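Local structure of uncharacterized protein (4YCS) at residues T19-E22 and A23-S27; S51-F54 and S55-D59; S108-Y111 and E112-K115. The protein is of unknown function but is a putative lipoprotein fragment that probably corresponds to part of a PnrA-like substrate-binding protein of an ABC transporter. One frame throughout, in Å; residues are numbered along the deposited sequence.

Contact 1: T19-E22 and A23-S27; sequences TNNE and AMNNS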
ATOM      1  N   THR A  19      10.057  16.249  -1.649  1.00 70.01           N
ATOM      2  CA  THR A  19      10.366  15.692  -2.953  1.00 74.11           C
ATOM      3  C   THR A  19      11.199  14.428  -2.844  1.00 72.26           C
ATOM      4  O   THR A  19      11.426  13.757  -3.842  1.00 75.79           O
ATOM      5  CB  THR A  19      11.162  16.697  -3.816  1.00 82.08           C
ATOM      6  OG1 THR A  19      12.335  17.112  -3.109  1.00 83.66           O
ATOM      7  CG2 THR A  19      10.312  17.925  -4.177  1.00 84.24           C
ATOM      8  N   ASN A  20      11.648  14.102  -1.637  1.00 72.93           N
ATOM      9  CA  ASN A  20      12.500  12.941  -1.407  1.00 76.75           C
ATOM     10  C   ASN A  20      11.824  11.601  -1.699  1.00 75.52           C
ATOM     11  O   ASN A  20      12.507  10.600  -1.883  1.00 77.17           O
ATOM     12  CB  ASN A  20      13.049  12.957   0.024  1.00 77.29           C
ATOM     13  CG  ASN A  20      14.106  14.035   0.223  1.00 86.96           C
ATOM     14  OD1 ASN A  20      13.872  15.203  -0.086  1.00 88.43           O
ATOM     15  ND2 ASN A  20      15.278  13.649   0.728  1.00 89.64           N
ATOM     16  N   ASN A  21      10.495  11.585  -1.755  1.00 71.35           N
ATOM     17  CA  ASN A  21       9.753  10.344  -2.040  1.00 72.12           C
ATOM     18  C   ASN A  21       9.284  10.204  -3.500  1.00 65.89           C
ATOM     19  O   ASN A  21       8.732   9.171  -3.862  1.00 59.40           O
ATOM     20  CB  ASN A  21       8.561  10.209  -1.068  1.00 69.29           C
ATOM     21  CG  ASN A  21       8.897   9.393   0.167  1.00 73.54           C
ATOM     22  OD1 ASN A  21      10.066   9.074   0.417  1.00 67.71           O
ATOM     23  ND2 ASN A  21       7.860   9.017   0.935  1.00 74.02           N
ATOM     24  N   GLU A  22       9.529  11.222  -4.323  1.00 61.84           N
ATOM     25  CA  GLU A  22       8.967  11.276  -5.678  1.00 63.02           C
ATOM     26  C   GLU A  22       9.289  10.052  -6.520  1.00 59.76           C
ATOM     27  O   GLU A  22       8.381   9.459  -7.096  1.00 57.96           O
ATOM     28  CB  GLU A  22       9.397  12.536  -6.406  1.00 67.39           C
ATOM     29  CG  GLU A  22       8.577  13.750  -6.021  1.00 73.58           C
ATOM     30  CD  GLU A  22       9.133  15.043  -6.593  1.00 85.46           C
ATOM     31  OE1 GLU A  22       8.345  15.989  -6.743  1.00 91.77           O
ATOM     32  OE2 GLU A  22      10.347  15.122  -6.884  1.00 88.42           O
ATOM     33  N   ALA A  23      10.554   9.655  -6.566  1.00 56.04           N
ATOM     34  CA  ALA A  23      10.966   8.514  -7.378  1.00 55.86           C
ATOM     35  C   ALA A  23      10.265   7.226  -6.953  1.00 53.10           C
ATOM     36  O   ALA A  23       9.715   6.490  -7.786  1.00 50.60           O
ATOM     37  CB  ALA A  23      12.481   8.329  -7.344  1.00 56.07           C
HETATM   38  N   MSE A  24      10.309   6.942  -5.658  1.00 51.45           N
HETATM   39  CA  MSE A  24       9.655   5.751  -5.103  1.00 47.78           C
HETATM   40  C   MSE A  24       8.157   5.754  -5.335  1.00 44.39           C
HETATM   41  O   MSE A  24       7.560   4.717  -5.594  1.00 42.00           O
HETATM   42  CB  MSE A  24       9.871   5.770  -3.590  1.00 48.94           C
HETATM   43  CG  MSE A  24       9.513   4.405  -3.042  1.00 50.10           C
HETATM   44 SE   MSE A  24       9.989   4.298  -1.139  0.66 56.15          SE
HETATM   45  CE  MSE A  24       8.781   5.649  -0.417  1.00 48.73           C
ATOM     46  N   ASN A  25       7.549   6.926  -5.200  1.00 44.72           N
ATOM     47  CA  ASN A  25       6.133   7.128  -5.438  1.00 44.75           C
ATOM     48  C   ASN A  25       5.769   6.795  -6.860  1.00 46.32           C
ATOM     49  O   ASN A  25       4.809   6.043  -7.100  1.00 44.14           O
ATOM     50  CB  ASN A  25       5.693   8.545  -5.050  1.00 44.93           C
ATOM     51  CG  ASN A  25       5.562   8.713  -3.553  1.00 45.96           C
ATOM     52  OD1 ASN A  25       5.814   7.781  -2.808  1.00 47.07           O
ATOM     53  ND2 ASN A  25       5.160   9.900  -3.108  1.00 46.75           N
ATOM     54  N   ASN A  26       6.556   7.300  -7.805  1.00 47.73           N
ATOM     55  CA  ASN A  26       6.302   7.004  -9.211  1.00 50.10           C
ATOM     56  C   ASN A  26       6.439   5.544  -9.553  1.00 46.52           C
ATOM     57  O   ASN A  26       5.627   5.001 -10.314  1.00 46.24           O
ATOM     58  CB  ASN A  26       7.133   7.893 -10.126  1.00 58.20           C
ATOM     59  CG  ASN A  26       6.539   9.269 -10.223  1.00 67.64           C
ATOM     60  OD1 ASN A  26       5.726   9.519 -11.089  1.00 76.82           O
ATOM     61  ND2 ASN A  26       6.856  10.130  -9.277  1.00 72.83           N
ATOM     62  N   SER A  27       7.413   4.888  -8.954  1.00 43.31           N
ATOM     63  CA  SER A  27       7.618   3.463  -9.171  1.00 42.60           C
ATOM     64  C   SER A  27       6.450   2.653  -8.606  1.00 40.15           C
ATOM     65  O   SER A  27       6.044   1.656  -9.201  1.00 39.48           O
ATOM     66  CB  SER A  27       8.938   2.961  -8.538  1.00 42.43           C
ATOM     67  OG  SER A  27      10.057   3.465  -9.214  1.00 48.23           O
TER
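Glu22 O is gripped twice by Asn26, one turn further along the helix. The backbone Asn26 N reaches it at 2.9 Å, the ordinary helical bond, and the side-chain Asn26 ND2 adds a shorter one to Glu22 O, 2.7 Å and nearly straight at 166°. The carbonyl oxygen lies in the amide plane of Asn26, whereas ND2 approaches from 45° above the carbonyl plane of Glu22. Asparagine suits the place because its short side chain carries an N-H donor; with CG beside the backbone N (chi1 -78°), ND2 turns back to Glu22 O.

The type I turn from Thr19 to Glu22 leads into the helix, and Asn25 N then donates to Asn21 O at 2.9 Å. The side chains of Asn21 and Met24, a selenomethionine, run side by side, with the methyl CE of Met24 3.7 Å from Asn21 ND2. Asn25 spends its own ND2 on Asp15 O, at the end of strand 8-15, and so ties the helix start to the sheet. The carbonyls of Asn21 and Glu22 both accept helical N-H groups, and the doubly bonded Glu22 O would probably be polarised by its two donors.

Contact 2: S51-F54 and S55-D59; sequences SSTF and SNSID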
ATOM      1  N   SER A  51       1.047  13.903   7.957  1.00 58.43           N
ATOM      2  CA  SER A  51       1.161  12.606   8.650  1.00 56.52           C
ATOM      3  C   SER A  51       0.196  12.432   9.802  1.00 55.38           C
ATOM      4  O   SER A  51      -0.090  11.304  10.193  1.00 51.58           O
ATOM      5  CB  SER A  51       2.590  12.340   9.158  1.00 61.96           C
ATOM      6  OG  SER A  51       2.867  13.087  10.330  1.00 64.17           O
ATOM      7  N   SER A  52      -0.297  13.531  10.361  1.00 54.25           N
ATOM      8  CA  SER A  52      -1.276  13.441  11.440  1.00 57.02           C
ATOM      9  C   SER A  52      -2.606  12.794  11.030  1.00 55.10           C
ATOM     10  O   SER A  52      -3.335  12.335  11.885  1.00 55.84           O
ATOM     11  CB  SER A  52      -1.576  14.836  11.991  1.00 57.88           C
ATOM     12  OG  SER A  52      -2.456  15.515  11.110  1.00 58.58           O
ATOM     13  N   THR A  53      -2.929  12.797   9.739  1.00 51.92           N
ATOM     14  CA  THR A  53      -4.206  12.269   9.260  1.00 54.68           C
ATOM     15  C   THR A  53      -4.079  10.844   8.667  1.00 51.29           C
ATOM     16  O   THR A  53      -5.080  10.276   8.223  1.00 46.47           O
ATOM     17  CB  THR A  53      -4.805  13.192   8.179  1.00 57.09           C
ATOM     18  OG1 THR A  53      -4.008  13.122   6.985  1.00 52.76           O
ATOM     19  CG2 THR A  53      -4.877  14.653   8.685  1.00 62.78           C
ATOM     20  N   PHE A  54      -2.854  10.307   8.657  1.00 47.63           N
ATOM     21  CA  PHE A  54      -2.535   9.013   8.062  1.00 45.07           C
ATOM     22  C   PHE A  54      -3.396   7.880   8.636  1.00 43.59           C
ATOM     23  O   PHE A  54      -3.973   7.143   7.873  1.00 37.98           O
ATOM     24  CB  PHE A  54      -1.039   8.664   8.190  1.00 44.77           C
ATOM     25  CG  PHE A  54      -0.105   9.452   7.259  1.00 46.20           C
ATOM     26  CD1 PHE A  54      -0.575  10.344   6.316  1.00 45.03           C
ATOM     27  CD2 PHE A  54       1.261   9.243   7.326  1.00 46.19           C
ATOM     28  CE1 PHE A  54       0.296  11.034   5.489  1.00 46.60           C
ATOM     29  CE2 PHE A  54       2.131   9.928   6.502  1.00 45.63           C
ATOM     30  CZ  PHE A  54       1.648  10.831   5.589  1.00 46.86           C
ATOM     31  N   SER A  55      -3.503   7.765   9.960  1.00 40.71           N
ATOM     32  CA  SER A  55      -4.263   6.683  10.565  1.00 44.03           C
ATOM     33  C   SER A  55      -5.774   6.806  10.226  1.00 42.18           C
ATOM     34  O   SER A  55      -6.430   5.809   9.891  1.00 39.10           O
ATOM     35  CB  SER A  55      -4.029   6.615  12.075  1.00 43.66           C
ATOM     36  OG  SER A  55      -4.734   7.659  12.699  1.00 51.90           O
ATOM     37  N   ASN A  56      -6.295   8.027  10.227  1.00 39.76           N
ATOM     38  CA  ASN A  56      -7.685   8.230   9.859  1.00 41.77           C
ATOM     39  C   ASN A  56      -7.958   7.788   8.401  1.00 36.89           C
ATOM     40  O   ASN A  56      -8.966   7.159   8.092  1.00 35.20           O
ATOM     41  CB  ASN A  56      -8.092   9.688  10.022  1.00 42.48           C
ATOM     42  CG  ASN A  56      -9.554   9.912   9.723  1.00 45.60           C
ATOM     43  OD1 ASN A  56     -10.423   9.397  10.416  1.00 47.90           O
ATOM     44  ND2 ASN A  56      -9.834  10.670   8.673  1.00 45.08           N
ATOM     45  N   SER A  57      -7.072   8.185   7.520  1.00 34.57           N
ATOM     46  CA  SER A  57      -7.202   7.878   6.107  1.00 34.24           C
ATOM     47  C   SER A  57      -7.148   6.367   5.826  1.00 32.63           C
ATOM     48  O   SER A  57      -7.879   5.881   4.945  1.00 32.88           O
ATOM     49  CB  SER A  57      -6.149   8.650   5.324  1.00 36.62           C
ATOM     50  OG  SER A  57      -6.525  10.044   5.252  1.00 37.10           O
ATOM     51  N   ILE A  58      -6.275   5.639   6.533  1.00 30.26           N
ATOM     52  CA  ILE A  58      -6.177   4.201   6.373  1.00 29.35           C
ATOM     53  C   ILE A  58      -7.421   3.511   6.922  1.00 31.06           C
ATOM     54  O   ILE A  58      -7.980   2.545   6.311  1.00 28.44           O
ATOM     55  CB  ILE A  58      -4.884   3.629   6.985  1.00 30.01           C
ATOM     56  CG1 ILE A  58      -3.657   4.195   6.285  1.00 32.09           C
ATOM     57  CG2 ILE A  58      -4.874   2.117   6.837  1.00 30.29           C
ATOM     58  CD1 ILE A  58      -2.345   3.987   7.043  1.00 34.73           C
ATOM     59  N   ASP A  59      -7.924   4.042   8.028  1.00 29.35           N
ATOM     60  CA  ASP A  59      -9.153   3.539   8.615  1.00 31.72           C
ATOM     61  C   ASP A  59     -10.351   3.679   7.666  1.00 31.04           C
ATOM     62  O   ASP A  59     -11.163   2.756   7.521  1.00 27.44           O
ATOM     63  CB  ASP A  59      -9.420   4.244   9.949  1.00 36.11           C
ATOM     64  CG  ASP A  59     -10.634   3.684  10.629  1.00 42.84           C
ATOM     65  OD1 ASP A  59     -10.451   2.846  11.517  1.00 48.95           O
ATOM     66  OD2 ASP A  59     -11.752   4.064  10.234  1.00 50.24           O
TER
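The ring of Phe54 is flanked by its own turn: Ser51 CA sits 3.3 Å above the ring plane, over its centre. The ring of Phe76 also meets it, the two planes inclined by about 30°, and Pro79 of helix 77-84 adds a further nonpolar contact. The ring reaches this setting because CG lies anti to the carbonyl carbon of Phe54 (chi1 -74°), which turns it back beside the backbone N and over the 3-10 turn 51-53. A flat aromatic group suits a buried corner between a turn and a second helix.

From the same residue the backbone runs the other way into the helix. Ile58 N donates to Phe54 O at 3.1 Å, with an angle of 157° at the hydrogen. CG1 of Ile58, anti to the carbonyl carbon and beside the backbone N, comes within 3.4 Å of Phe54 O, so aliphatic carbon lies beside the carbonyl, and the side chain also packs on Val83 of helix 77-84.

One residue earlier, Thr53 O takes Ser57 N at 3.0 Å. The hydroxyl of Ser57 also lies near that oxygen, Ser57 OG being 3.3 Å from Thr53 O; this is at most a weak bond. Serine is small enough to bring its hydroxyl back to the helix backbone while its side chain also touches Ile13 of strand 8-15. Thr53 OG1 is committed elsewhere, to Asp50 O in the preceding loop, which anchors the turn.

The chemistry is therefore divided. Backbone bonds from Thr53 and Phe54 carry the chain from the 3-10 turn into helix 54-62, and the nonpolar groups of Phe54 and Ile58 press that helix against helix 77-84.

Contact 3: S108-Y111 and E112-K115; sequences SISY and EDNK
Ile109, the last residue of strand 106-109, reaches forward to the short helix that follows, in a strand-to-helix junction closed by a serine N-cap. Its CG2 branch lies 3.6 Å from Asp113 CB, the two side chains crossing at about a right angle. The side chain of Ile109 also packs on Tyr118 and Leu122 of helix 118-127, as suits a branched aliphatic residue buried between the edge strand and that helix.

Ser110 is the N-cap. Its OG accepts from Asp113 N at 3.0 Å along a nearly straight path of 164°, giving a partner to an N-H of the first helical turn, where no preceding helical carbonyl is available. The hydroxyl can do this because OG stands between the backbone N and the carbonyl carbon (chi1 61°), pointing into the turn; serine has the short polar arm that this position needs. Ser110 O meanwhile receives Asn114 N at 3.0 Å, so backbone and side chain of one residue hold two successive amides. The side chain of Asn114 is buried, and its ND2 bonds to Met24 O of helix 22-38.

Tyr111 follows the cap and swings its ring out with CG anti to the backbone N, where it packs on Met24 and Asp96. Glu112, bent at chi2, brings its carboxylate to the edge of this ring, CD lying in the ring plane and the ring and carboxylate planes well inclined to each other. A glycerol molecule, probably from the crystallisation liquor, lies about 4 Å from the tyrosine side chain. Lys115 runs past the ring at a slant, its aliphatic portion making the contact: Lys115 CE is 3.5 Å from Tyr111 CE2.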
ATOM      1  N   SER A 108       5.624  -6.562   3.836  1.00 45.18           N
ATOM      2  CA  SER A 108       6.602  -5.543   3.628  1.00 47.43           C
ATOM      3  C   SER A 108       7.275  -5.741   2.266  1.00 45.94           C
ATOM      4  O   SER A 108       7.554  -6.842   1.869  1.00 49.57           O
ATOM      5  CB  SER A 108       7.677  -5.592   4.739  1.00 51.70           C
ATOM      6  OG  SER A 108       7.244  -4.980   5.938  1.00 51.64           O
ATOM      7  N   ILE A 109       7.543  -4.655   1.570  1.00 46.35           N
ATOM      8  CA  ILE A 109       8.203  -4.687   0.268  1.00 48.74           C
ATOM      9  C   ILE A 109       9.350  -3.675   0.278  1.00 48.00           C
ATOM     10  O   ILE A 109       9.163  -2.503   0.557  1.00 47.87           O
ATOM     11  CB  ILE A 109       7.256  -4.242  -0.875  1.00 50.73           C
ATOM     12  CG1 ILE A 109       5.932  -5.036  -0.903  1.00 50.25           C
ATOM     13  CG2 ILE A 109       7.985  -4.301  -2.213  1.00 50.95           C
ATOM     14  CD1 ILE A 109       6.126  -6.505  -1.121  1.00 55.48           C
ATOM     15  N   SER A 110      10.528  -4.115  -0.080  1.00 49.99           N
ATOM     16  CA  SER A 110      11.675  -3.207  -0.110  1.00 55.49           C
ATOM     17  C   SER A 110      11.598  -2.135  -1.226  1.00 57.85           C
ATOM     18  O   SER A 110      10.832  -2.261  -2.177  1.00 54.81           O
ATOM     19  CB  SER A 110      12.910  -4.021  -0.323  1.00 55.04           C
ATOM     20  OG  SER A 110      12.799  -4.680  -1.546  1.00 54.16           O
ATOM     21  N   TYR A 111      12.414  -1.097  -1.111  1.00 61.24           N
ATOM     22  CA  TYR A 111      12.580  -0.085  -2.172  1.00 64.71           C
ATOM     23  C   TYR A 111      13.005  -0.744  -3.499  1.00 64.55           C
ATOM     24  O   TYR A 111      12.601  -0.289  -4.566  1.00 63.86           O
ATOM     25  CB  TYR A 111      13.613   0.976  -1.727  1.00 69.49           C
ATOM     26  CG  TYR A 111      14.073   1.948  -2.802  1.00 78.12           C
ATOM     27  CD1 TYR A 111      13.350   3.115  -3.077  1.00 82.44           C
ATOM     28  CD2 TYR A 111      15.245   1.709  -3.531  1.00 84.42           C
ATOM     29  CE1 TYR A 111      13.780   4.010  -4.050  1.00 88.57           C
ATOM     30  CE2 TYR A 111      15.678   2.597  -4.506  1.00 87.43           C
ATOM     31  CZ  TYR A 111      14.940   3.744  -4.757  1.00 90.92           C
ATOM     32  OH  TYR A 111      15.362   4.625  -5.722  1.00 98.94           O
ATOM     33  N   GLU A 112      13.797  -1.822  -3.413  1.00 63.77           N
ATOM     34  CA  GLU A 112      14.293  -2.560  -4.590  1.00 69.00           C
ATOM     35  C   GLU A 112      13.142  -3.322  -5.286  1.00 66.10           C
ATOM     36  O   GLU A 112      12.904  -3.204  -6.486  1.00 62.96           O
ATOM     37  CB  GLU A 112      15.418  -3.522  -4.176  1.00 70.73           C
ATOM     38  CG  GLU A 112      16.807  -2.855  -4.094  1.00 81.40           C
ATOM     39  CD  GLU A 112      16.935  -1.780  -3.008  1.00 87.58           C
ATOM     40  OE1 GLU A 112      16.143  -1.808  -2.023  1.00 84.87           O
ATOM     41  OE2 GLU A 112      17.835  -0.914  -3.140  1.00 87.74           O
ATOM     42  N   ASP A 113      12.421  -4.087  -4.490  1.00 61.51           N
ATOM     43  CA  ASP A 113      11.308  -4.870  -4.967  1.00 58.91           C
ATOM     44  C   ASP A 113      10.183  -3.975  -5.523  1.00 57.24           C
ATOM     45  O   ASP A 113       9.492  -4.353  -6.457  1.00 56.26           O
ATOM     46  CB  ASP A 113      10.829  -5.795  -3.828  1.00 59.68           C
ATOM     47  CG  ASP A 113      11.854  -6.940  -3.529  1.00 59.23           C
ATOM     48  OD1 ASP A 113      12.686  -7.204  -4.395  1.00 56.07           O
ATOM     49  OD2 ASP A 113      11.795  -7.592  -2.464  1.00 61.72           O
ATOM     50  N   ASN A 114      10.052  -2.769  -4.979  1.00 57.29           N
ATOM     51  CA  ASN A 114       9.099  -1.766  -5.465  1.00 57.73           C
ATOM     52  C   ASN A 114       9.233  -1.485  -6.971  1.00 61.59           C
ATOM     53  O   ASN A 114       8.225  -1.249  -7.650  1.00 61.21           O
ATOM     54  CB  ASN A 114       9.277  -0.439  -4.690  1.00 55.97           C
ATOM     55  CG  ASN A 114       8.172   0.588  -4.975  1.00 53.55           C
ATOM     56  OD1 ASN A 114       6.994   0.258  -4.975  1.00 52.12           O
ATOM     57  ND2 ASN A 114       8.551   1.837  -5.154  1.00 50.18           N
ATOM     58  N   LYS A 115      10.464  -1.511  -7.486  1.00 63.06           N
ATOM     59  CA  LYS A 115      10.724  -1.155  -8.897  1.00 65.39           C
ATOM     60  C   LYS A 115      11.238  -2.299  -9.796  1.00 60.74           C
ATOM     61  O   LYS A 115      11.526  -2.068 -10.953  1.00 60.62           O
ATOM     62  CB  LYS A 115      11.689   0.028  -8.968  1.00 68.18           C
ATOM     63  CG  LYS A 115      13.009  -0.191  -8.249  1.00 74.07           C
ATOM     64  CD  LYS A 115      13.913   1.037  -8.370  1.00 78.30           C
ATOM     65  CE  LYS A 115      15.148   0.915  -7.491  1.00 84.64           C
ATOM     66  NZ  LYS A 115      16.085  -0.142  -7.951  1.00 86.65           N
TER

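Overall arrangement
Along the chain the three contacts follow in series, none enclosing or crossing another. Contact 1 ends the loop after strand 8-15 and starts helix 22-38; contact 2 does the same between strand 41-48 and helix 54-62; contact 3 turns the edge strand 106-109 into helix 111-115. All three are therefore strand-to-helix junctions of one five-stranded parallel sheet. Contacts 1 and 3 touch, with centres about 12 Å apart: Met24 and Ser27 meet Tyr111, Asn114 and Lys115, joining helix 22-38 to helix 111-115. Contact 2 stands apart, its centre about 22 Å from that of contact 3 and on the opposite side of the chain's centre.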